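PDB 5NMP: isatin hydrolase from Ralstonia solanacearum, which catalyses the hydrolysis of isatin, probably to isatinate, in a manganese-dependent reaction. Local coordinates for residues A[46-50]-A[72-77]; A[96-100]-A[247-253]; A[146-152]-A[191-197]. All coordinates share one frame; numbering follows the deposited sequence.

Interaction 1 of 3, residues A[46-50]-A[72-77]; sequences GQVQP and SCGEHT. With MN (manganese (II) ion), chain K.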
loop_
_atom_site.group_PDB
_atom_site.type_symbol
_atom_site.label_atom_id
_atom_site.label_comp_id
_atom_site.label_asym_id
_atom_site.label_seq_id
_atom_site.Cartn_x
_atom_site.Cartn_y
_atom_site.Cartn_z
ATOM N N GLY A 46 -20.866 0.662 -17.779
ATOM C CA GLY A 46 -20.706 -0.186 -16.613
ATOM C C GLY A 46 -20.308 0.645 -15.408
ATOM O O GLY A 46 -19.560 1.615 -15.533
ATOM N N GLN A 47 -20.797 0.259 -14.235
ATOM C CA GLN A 47 -20.594 1.051 -13.025
ATOM C C GLN A 47 -19.639 0.381 -12.041
ATOM O O GLN A 47 -19.587 -0.844 -11.949
ATOM C CB GLN A 47 -21.937 1.313 -12.337
ATOM C CG GLN A 47 -23.007 1.885 -13.251
ATOM C CD GLN A 47 -22.697 3.297 -13.703
ATOM O OE1 GLN A 47 -22.049 4.063 -12.991
ATOM N NE2 GLN A 47 -23.159 3.649 -14.897
ATOM N N VAL A 48 -18.887 1.195 -11.307
ATOM C CA VAL A 48 -18.036 0.690 -10.237
ATOM C C VAL A 48 -18.872 0.432 -8.979
ATOM O O VAL A 48 -19.805 1.176 -8.677
ATOM C CB VAL A 48 -16.880 1.672 -9.915
ATOM C CG1 VAL A 48 -17.421 3.045 -9.549
ATOM C CG2 VAL A 48 -15.996 1.128 -8.799
ATOM N N GLN A 49 -18.558 -0.646 -8.269
ATOM C CA GLN A 49 -19.222 -0.944 -7.009
ATOM C C GLN A 49 -18.771 0.023 -5.929
ATOM O O GLN A 49 -17.612 0.437 -5.909
ATOM C CB GLN A 49 -18.938 -2.380 -6.567
ATOM C CG GLN A 49 -19.829 -3.424 -7.208
ATOM C CD GLN A 49 -19.528 -4.827 -6.715
ATOM O OE1 GLN A 49 -18.493 -5.071 -6.093
ATOM N NE2 GLN A 49 -20.437 -5.759 -6.988
ATOM N N PRO A 50 -19.691 0.396 -5.029
ATOM C CA PRO A 50 -19.315 1.154 -3.832
ATOM C C PRO A 50 -18.564 0.257 -2.851
ATOM O O PRO A 50 -18.534 -0.959 -3.043
ATOM C CB PRO A 50 -20.661 1.604 -3.264
ATOM C CG PRO A 50 -21.627 0.579 -3.748
ATOM C CD PRO A 50 -21.144 0.166 -5.106
ATOM N N SER A 72 -15.648 -5.568 -0.354
ATOM C CA SER A 72 -15.739 -5.502 -1.803
ATOM C C SER A 72 -15.773 -4.048 -2.251
ATOM O O SER A 72 -16.352 -3.195 -1.579
ATOM C CB SER A 72 -16.976 -6.248 -2.306
ATOM O OG SER A 72 -18.157 -5.754 -1.701
ATOM N N CYS A 73 -15.134 -3.775 -3.383
ATOM C CA CYS A 73 -15.117 -2.439 -3.963
ATOM C C CYS A 73 -14.579 -2.507 -5.386
ATOM O O CYS A 73 -14.535 -3.580 -5.990
ATOM C CB CYS A 73 -14.271 -1.484 -3.115
ATOM S SG CYS A 73 -12.532 -1.945 -2.960
ATOM N N GLY A 74 -14.176 -1.362 -5.922
ATOM C CA GLY A 74 -13.600 -1.315 -7.250
ATOM C C GLY A 74 -12.136 -0.947 -7.185
ATOM O O GLY A 74 -11.658 -0.459 -6.161
ATOM N N GLU A 75 -11.417 -1.193 -8.274
ATOM C CA GLU A 75 -10.031 -0.761 -8.386
ATOM C C GLU A 75 -9.931 0.747 -8.182
ATOM O O GLU A 75 -8.955 1.245 -7.635
ATOM C CB GLU A 75 -9.453 -1.140 -9.751
ATOM C CG GLU A 75 -9.364 -2.632 -10.009
ATOM C CD GLU A 75 -8.959 -2.951 -11.439
ATOM O OE1 GLU A 75 -9.266 -2.145 -12.341
ATOM O OE2 GLU A 75 -8.329 -4.006 -11.662
ATOM N N HIS A 76 -10.954 1.468 -8.625
ATOM C CA HIS A 76 -10.960 2.921 -8.547
ATOM C C HIS A 76 -11.915 3.412 -7.461
ATOM O O HIS A 76 -12.867 4.148 -7.728
ATOM C CB HIS A 76 -11.320 3.513 -9.909
ATOM C CG HIS A 76 -10.339 3.163 -10.985
ATOM N ND1 HIS A 76 -9.416 4.062 -11.473
ATOM C CD2 HIS A 76 -10.122 2.003 -11.649
ATOM C CE1 HIS A 76 -8.680 3.477 -12.401
ATOM N NE2 HIS A 76 -9.088 2.226 -12.526
ATOM N N THR A 77 -11.632 2.992 -6.232
ATOM C CA THR A 77 -12.436 3.333 -5.069
ATOM C C THR A 77 -11.604 4.138 -4.079
ATOM O O THR A 77 -10.498 3.734 -3.726
ATOM C CB THR A 77 -12.982 2.064 -4.376
ATOM O OG1 THR A 77 -13.861 1.366 -5.268
ATOM C CG2 THR A 77 -13.731 2.418 -3.096
HETATM MN MN MN K . -9.177 6.133 -11.196
HETATM O O HOH W 1 -16.206 3.015 -5.687
#
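The carboxamide of Gln49 approaches 72-77 through OE1, which lies 4.2 Å from Ser72 CB. The other flat group, the imidazole of His76, takes its contacts from outside 46-50: ND1 binds manganese at 2.1 Å, NE2 is hydrogen-bonded to Ser254 OG, and the rings of His80 and His86 meet it, His80 sharing the metal with Asp82. Much of the apolar contact comes from Val48. With CG1 between the backbone N and the carbonyl carbon (chi1 57°), CG2 stands anti to the N and reaches over the bare CA of Gly74 at 3.8 Å, crossing the Thr77 side chain, whose OG1 is 4.1 Å from the same methyl. Pro50 O lies 3.8 Å from Cys73 CA. The Thr77 hydroxyl accepts from Gly74 N at 2.8 Å with an N-H...O angle of 147°, closing the bend after strand 66-74. A water donates both to Thr77 OG1 and to Gln49 O, 2.9 Å from each. Ser72 to Gly74 also pair antiparallel with a strand of the second subunit, and Asn70 of that subunit accepts from Gln49 N. Packing and a bridging water, rather than direct hydrogen bonds, thus join this loop to the turn carrying His76, whose ring is held at ND1 by manganese and at NE2 by Ser254.

Interaction 2 of 3, residues A[96-100]-A[247-253]; sequences NSVDT and PLKIEGG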
loop_
_atom_site.group_PDB
_atom_site.type_symbol
_atom_site.label_atom_id
_atom_site.label_comp_id
_atom_site.label_asym_id
_atom_site.label_seq_id
_atom_site.Cartn_x
_atom_site.Cartn_y
_atom_site.Cartn_z
ATOM N N ASN A 96 2.238 -1.903 -17.626
ATOM C CA ASN A 96 1.191 -0.890 -17.581
ATOM C C ASN A 96 0.087 -1.189 -16.568
ATOM O O ASN A 96 -0.826 -0.386 -16.386
ATOM C CB ASN A 96 0.572 -0.724 -18.970
ATOM C CG ASN A 96 -0.151 -1.973 -19.435
ATOM O OD1 ASN A 96 0.112 -3.073 -18.949
ATOM N ND2 ASN A 96 -1.062 -1.810 -20.384
ATOM N N SER A 97 0.163 -2.346 -15.920
ATOM C CA SER A 97 -0.812 -2.712 -14.897
ATOM C C SER A 97 -0.147 -2.753 -13.525
ATOM O O SER A 97 1.077 -2.844 -13.428
ATOM C CB SER A 97 -1.462 -4.056 -15.225
ATOM O OG SER A 97 -0.485 -5.063 -15.411
ATOM N N VAL A 98 -0.953 -2.693 -12.465
ATOM C CA VAL A 98 -0.419 -2.537 -11.110
ATOM C C VAL A 98 0.413 -3.733 -10.644
ATOM O O VAL A 98 1.153 -3.638 -9.665
ATOM C CB VAL A 98 -1.549 -2.288 -10.081
ATOM C CG1 VAL A 98 -2.110 -0.882 -10.232
ATOM C CG2 VAL A 98 -2.646 -3.332 -10.213
ATOM N N ASP A 99 0.299 -4.855 -11.346
ATOM C CA ASP A 99 1.086 -6.033 -11.013
ATOM C C ASP A 99 2.362 -6.137 -11.854
ATOM O O ASP A 99 3.232 -6.957 -11.561
ATOM C CB ASP A 99 0.245 -7.301 -11.188
ATOM C CG ASP A 99 -0.257 -7.479 -12.611
ATOM O OD1 ASP A 99 -0.558 -6.458 -13.263
ATOM O OD2 ASP A 99 -0.351 -8.635 -13.079
ATOM N N THR A 100 2.478 -5.310 -12.892
ATOM C CA THR A 100 3.634 -5.389 -13.785
ATOM C C THR A 100 4.455 -4.101 -13.864
ATOM O O THR A 100 5.564 -4.113 -14.399
ATOM C CB THR A 100 3.211 -5.781 -15.219
ATOM O OG1 THR A 100 2.366 -4.764 -15.771
ATOM C CG2 THR A 100 2.473 -7.113 -15.219
ATOM N N PRO A 247 0.571 0.353 -5.121
ATOM C CA PRO A 247 -0.754 -0.240 -5.330
ATOM C C PRO A 247 -0.765 -1.747 -5.091
ATOM O O PRO A 247 0.284 -2.386 -5.174
ATOM C CB PRO A 247 -1.042 0.076 -6.796
ATOM C CG PRO A 247 0.314 0.068 -7.436
ATOM C CD PRO A 247 1.273 0.597 -6.394
ATOM N N LEU A 248 -1.939 -2.301 -4.797
ATOM C CA LEU A 248 -2.081 -3.742 -4.620
ATOM C C LEU A 248 -1.651 -4.484 -5.881
ATOM O O LEU A 248 -1.876 -4.011 -6.995
ATOM C CB LEU A 248 -3.524 -4.105 -4.273
ATOM C CG LEU A 248 -4.155 -3.406 -3.073
ATOM C CD1 LEU A 248 -5.604 -3.827 -2.936
ATOM C CD2 LEU A 248 -3.381 -3.721 -1.804
ATOM N N LYS A 249 -1.039 -5.649 -5.706
ATOM C CA LYS A 249 -0.577 -6.433 -6.843
ATOM C C LYS A 249 -1.722 -7.236 -7.458
ATOM O O LYS A 249 -1.692 -8.468 -7.483
ATOM C CB LYS A 249 0.566 -7.358 -6.426
ATOM C CG LYS A 249 1.441 -7.803 -7.582
ATOM C CD LYS A 249 2.704 -8.481 -7.095
ATOM C CE LYS A 249 3.626 -8.804 -8.259
ATOM N NZ LYS A 249 4.822 -9.580 -7.828
ATOM N N ILE A 250 -2.730 -6.520 -7.951
ATOM C CA ILE A 250 -3.896 -7.127 -8.587
ATOM C C ILE A 250 -3.563 -7.589 -10.002
ATOM O O ILE A 250 -3.126 -6.791 -10.832
ATOM C CB ILE A 250 -5.083 -6.138 -8.642
ATOM C CG1 ILE A 250 -5.406 -5.613 -7.241
ATOM C CG2 ILE A 250 -6.304 -6.790 -9.282
ATOM C CD1 ILE A 250 -6.599 -4.693 -7.197
ATOM N N GLU A 251 -3.774 -8.876 -10.268
ATOM C CA GLU A 251 -3.449 -9.464 -11.566
ATOM C C GLU A 251 -4.151 -8.740 -12.710
ATOM O O GLU A 251 -5.373 -8.805 -12.840
ATOM C CB GLU A 251 -3.816 -10.949 -11.586
ATOM C CG GLU A 251 -3.375 -11.680 -12.843
ATOM C CD GLU A 251 -3.786 -13.142 -12.841
ATOM O OE1 GLU A 251 -4.978 -13.430 -12.599
ATOM O OE2 GLU A 251 -2.912 -14.004 -13.074
ATOM N N GLY A 252 -3.367 -8.043 -13.528
ATOM C CA GLY A 252 -3.897 -7.295 -14.653
ATOM C C GLY A 252 -4.702 -6.077 -14.237
ATOM O O GLY A 252 -5.493 -5.549 -15.020
ATOM N N GLY A 253 -4.496 -5.625 -13.004
ATOM C CA GLY A 253 -5.257 -4.515 -12.455
ATOM C C GLY A 253 -5.001 -3.182 -13.135
ATOM O O GLY A 253 -3.854 -2.818 -13.396
#
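A backbone N-H perched over a carboxylate distinguishes this contact: Gly252 N donates to Asp99 OD2 at 3.1 Å from 58° out of the carboxylate plane. Asp99 OD1 accepts from Ser97 OG at 2.6 Å, and Thr100 OG1 donates in turn to Ser97 OG. A chi1 of 60° tucks the Asp99 carboxylate back over its own main chain and toward the loop 247-253, where CB rests 3.4 Å from Ile250 O. What it meets there is a type II beta turn from Ile250 to Gly253, in which Gly252 supplies the positive phi; just before it, Lys249 centres an inverse gamma turn. A second bond joins the backbones, Val98 N to Gly253 O at 3.0 Å, nearly straight at 165°. Val98 spreads its two methyls over this loop: CG1 lies against Pro247 CB at 3.7 Å, and CG2 comes to 4.0 Å from Ile250 CB. Lys249, extended beyond CG, passes Asp99 with its CG 3.8 Å from Asp99 CB and ends on Thr29 O of the second subunit. Arg259 NH1 of that subunit donates to both Val98 O and Pro247 O.

Interaction 3 of 3, residues A[146-152]-A[191-197]; sequences AWVLFRT and VHGFGVE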
loop_
_atom_site.group_PDB
_atom_site.type_symbol
_atom_site.label_atom_id
_atom_site.label_comp_id
_atom_site.label_asym_id
_atom_site.label_seq_id
_atom_site.Cartn_x
_atom_site.Cartn_y
_atom_site.Cartn_z
ATOM N N ALA A 146 8.941 13.599 -10.918
ATOM C CA ALA A 146 8.235 13.948 -9.692
ATOM C C ALA A 146 6.725 13.944 -9.882
ATOM O O ALA A 146 6.230 14.231 -10.972
ATOM C CB ALA A 146 8.692 15.311 -9.192
ATOM N N TRP A 147 5.998 13.611 -8.819
ATOM C CA TRP A 147 4.551 13.794 -8.804
ATOM C C TRP A 147 4.210 15.276 -8.838
ATOM O O TRP A 147 4.905 16.099 -8.240
ATOM C CB TRP A 147 3.912 13.173 -7.558
ATOM C CG TRP A 147 3.807 11.685 -7.557
ATOM C CD1 TRP A 147 4.625 10.808 -6.911
ATOM C CD2 TRP A 147 2.805 10.894 -8.210
ATOM N NE1 TRP A 147 4.205 9.519 -7.130
ATOM C CE2 TRP A 147 3.090 9.545 -7.926
ATOM C CE3 TRP A 147 1.701 11.196 -9.013
ATOM C CZ2 TRP A 147 2.313 8.497 -8.415
ATOM C CZ3 TRP A 147 0.930 10.154 -9.499
ATOM C CH2 TRP A 147 1.240 8.823 -9.198
ATOM N N VAL A 148 3.134 15.614 -9.533
ATOM C CA VAL A 148 2.558 16.943 -9.424
ATOM C C VAL A 148 1.246 16.835 -8.657
ATOM O O VAL A 148 0.241 16.364 -9.190
ATOM C CB VAL A 148 2.317 17.583 -10.800
ATOM C CG1 VAL A 148 1.654 18.945 -10.645
ATOM C CG2 VAL A 148 3.626 17.712 -11.551
ATOM N N LEU A 149 1.265 17.252 -7.395
ATOM C CA LEU A 149 0.080 17.160 -6.548
ATOM C C LEU A 149 -0.728 18.457 -6.591
ATOM O O LEU A 149 -0.264 19.514 -6.157
ATOM C CB LEU A 149 0.474 16.811 -5.109
ATOM C CG LEU A 149 1.257 15.500 -4.964
ATOM C CD1 LEU A 149 1.497 15.154 -3.505
ATOM C CD2 LEU A 149 0.548 14.356 -5.679
ATOM N N PHE A 150 -1.937 18.357 -7.131
ATOM C CA PHE A 150 -2.833 19.493 -7.312
ATOM C C PHE A 150 -3.682 19.723 -6.061
ATOM O O PHE A 150 -4.712 19.076 -5.880
ATOM C CB PHE A 150 -3.727 19.246 -8.535
ATOM C CG PHE A 150 -4.532 20.439 -8.969
ATOM C CD1 PHE A 150 -4.145 21.726 -8.632
ATOM C CD2 PHE A 150 -5.685 20.265 -9.724
ATOM C CE1 PHE A 150 -4.894 22.819 -9.041
ATOM C CE2 PHE A 150 -6.438 21.353 -10.134
ATOM C CZ PHE A 150 -6.042 22.633 -9.792
ATOM N N ARG A 151 -3.250 20.640 -5.200
ATOM C CA ARG A 151 -3.996 20.945 -3.980
ATOM C C ARG A 151 -5.159 21.898 -4.238
ATOM O O ARG A 151 -4.968 23.000 -4.754
ATOM C CB ARG A 151 -3.085 21.550 -2.914
ATOM C CG ARG A 151 -3.848 21.935 -1.666
ATOM C CD ARG A 151 -3.037 22.778 -0.710
ATOM N NE ARG A 151 -3.890 23.288 0.358
ATOM C CZ ARG A 151 -3.568 24.295 1.162
ATOM N NH1 ARG A 151 -2.400 24.911 1.025
ATOM N NH2 ARG A 151 -4.418 24.688 2.101
ATOM N N THR A 152 -6.362 21.474 -3.858
ATOM C CA THR A 152 -7.568 22.258 -4.096
ATOM C C THR A 152 -8.455 22.368 -2.858
ATOM O O THR A 152 -9.486 23.038 -2.893
ATOM C CB THR A 152 -8.406 21.647 -5.229
ATOM O OG1 THR A 152 -8.708 20.284 -4.908
ATOM C CG2 THR A 152 -7.648 21.699 -6.550
ATOM N N VAL A 191 7.207 14.908 -15.932
ATOM C CA VAL A 191 6.714 14.564 -14.606
ATOM C C VAL A 191 6.388 13.076 -14.494
ATOM O O VAL A 191 6.214 12.382 -15.497
ATOM C CB VAL A 191 5.463 15.385 -14.244
ATOM C CG1 VAL A 191 5.774 16.870 -14.318
ATOM C CG2 VAL A 191 4.310 15.033 -15.167
ATOM N N HIS A 192 6.313 12.600 -13.256
ATOM C CA HIS A 192 6.043 11.199 -12.960
ATOM C C HIS A 192 4.558 10.894 -13.099
ATOM O O HIS A 192 4.168 9.835 -13.594
ATOM C CB HIS A 192 6.526 10.872 -11.544
ATOM C CG HIS A 192 6.404 9.428 -11.169
ATOM N ND1 HIS A 192 7.133 8.434 -11.785
ATOM C CD2 HIS A 192 5.657 8.814 -10.222
ATOM C CE1 HIS A 192 6.833 7.269 -11.240
ATOM N NE2 HIS A 192 5.940 7.471 -10.289
ATOM N N GLY A 193 3.731 11.837 -12.663
ATOM C CA GLY A 193 2.301 11.621 -12.611
ATOM C C GLY A 193 1.538 12.834 -12.121
ATOM O O GLY A 193 2.125 13.874 -11.836
ATOM N N PHE A 194 0.222 12.693 -12.014
ATOM C CA PHE A 194 -0.645 13.782 -11.572
ATOM C C PHE A 194 -1.548 13.313 -10.424
ATOM O O PHE A 194 -2.198 12.273 -10.524
ATOM C CB PHE A 194 -1.479 14.295 -12.754
ATOM C CG PHE A 194 -2.050 15.667 -12.548
ATOM C CD1 PHE A 194 -3.420 15.861 -12.496
ATOM C CD2 PHE A 194 -1.216 16.765 -12.408
ATOM C CE1 PHE A 194 -3.950 17.130 -12.306
ATOM C CE2 PHE A 194 -1.737 18.036 -12.218
ATOM C CZ PHE A 194 -3.107 18.218 -12.166
ATOM N N GLY A 195 -1.581 14.071 -9.331
ATOM C CA GLY A 195 -2.368 13.691 -8.165
ATOM C C GLY A 195 -3.379 14.747 -7.750
ATOM O O GLY A 195 -3.064 15.936 -7.707
ATOM N N VAL A 196 -4.597 14.314 -7.438
ATOM C CA VAL A 196 -5.679 15.245 -7.119
ATOM C C VAL A 196 -6.428 14.877 -5.833
ATOM O O VAL A 196 -6.226 13.804 -5.269
ATOM C CB VAL A 196 -6.693 15.325 -8.279
ATOM C CG1 VAL A 196 -6.019 15.843 -9.538
ATOM C CG2 VAL A 196 -7.320 13.961 -8.531
ATOM N N GLU A 197 -7.294 15.777 -5.376
ATOM C CA GLU A 197 -8.144 15.515 -4.217
ATOM C C GLU A 197 -9.551 15.113 -4.649
ATOM O O GLU A 197 -10.368 14.688 -3.833
ATOM C CB GLU A 197 -8.221 16.742 -3.309
ATOM C CG GLU A 197 -6.878 17.289 -2.864
ATOM C CD GLU A 197 -7.013 18.413 -1.852
ATOM O OE1 GLU A 197 -6.187 19.346 -1.887
ATOM O OE2 GLU A 197 -7.943 18.361 -1.018
HETATM O O HOH W 2 -7.048 18.438 -6.212
#
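Trp147 and His192 form a T-shaped pair, the imidazole edge directed at the indole face, with planes at 83° and centroids of the two five-membered rings 4.9 Å apart. His192 CD2 does the touching, 3.5 Å from Trp147 NE1 and offset toward the rim; CG anti to the backbone N (chi1 -175°) carries the ring there, and NE2 is bound to Asn105 O. The six-membered part of the indole lies close to the backbone of Gly193, CE3 3.5 Å from Gly193 C, and Leu149 likewise sets CD2 near the bare CA of Gly195. Both glycines thus make room for large neighbours on this face of the sheet. On the other face, Val148 crosses Phe194, CG1 to CE2 at 3.8 Å, and puts CG2 3.6 Å from Val191 CG1. Phe150 and Phe194 lie alongside, pointing the same way. Parallel pairing underlies this order: Gly193 O accepts from Val148 N, Val148 O from Gly195 N at 2.9 Å, and Gly195 O from Phe150 N. Past the strands, Glu197 OE1 takes Thr152 N at 2.9 Å from 56° out of the carboxylate plane; it also accepts from Asp153 N, while OE2 binds Ser155 OG. The Arg151 guanidinium, though nearly coplanar with this carboxylate, forms a salt bridge with Asp153 through NE. Strand 147-151 is flanked by strand 107-114, and strand 193-195 by strand 225-228; Trp147 reaches Tyr225 and Leu227, Phe194 packs on helix 214-221, and Val196 on Gln228 of strand 225-228, a manganese-binding residue not bound to the metal in this chain.

From the N terminus, interaction 1 comes first: it closes a short loop whose 21 intervening residues run out along strand 52-60 and back along most of strand 66-74, and it is complete before the chain enters strand 80-82. Interaction 2 then opens at 96-100 and shuts only at 247-253, bringing the loops after strands 80-82 and 239-244 together. Interaction 3 falls wholly within that span, joining adjacent strands of the mixed sheet across 38 residues that include helix 179-187. No two of the closures cross. Interactions 1 and 2 touch in space, Glu75 OE2 lying 3.2 Å from Gly253 CA, and both border the second subunit; interaction 3 sits apart, inside the chain.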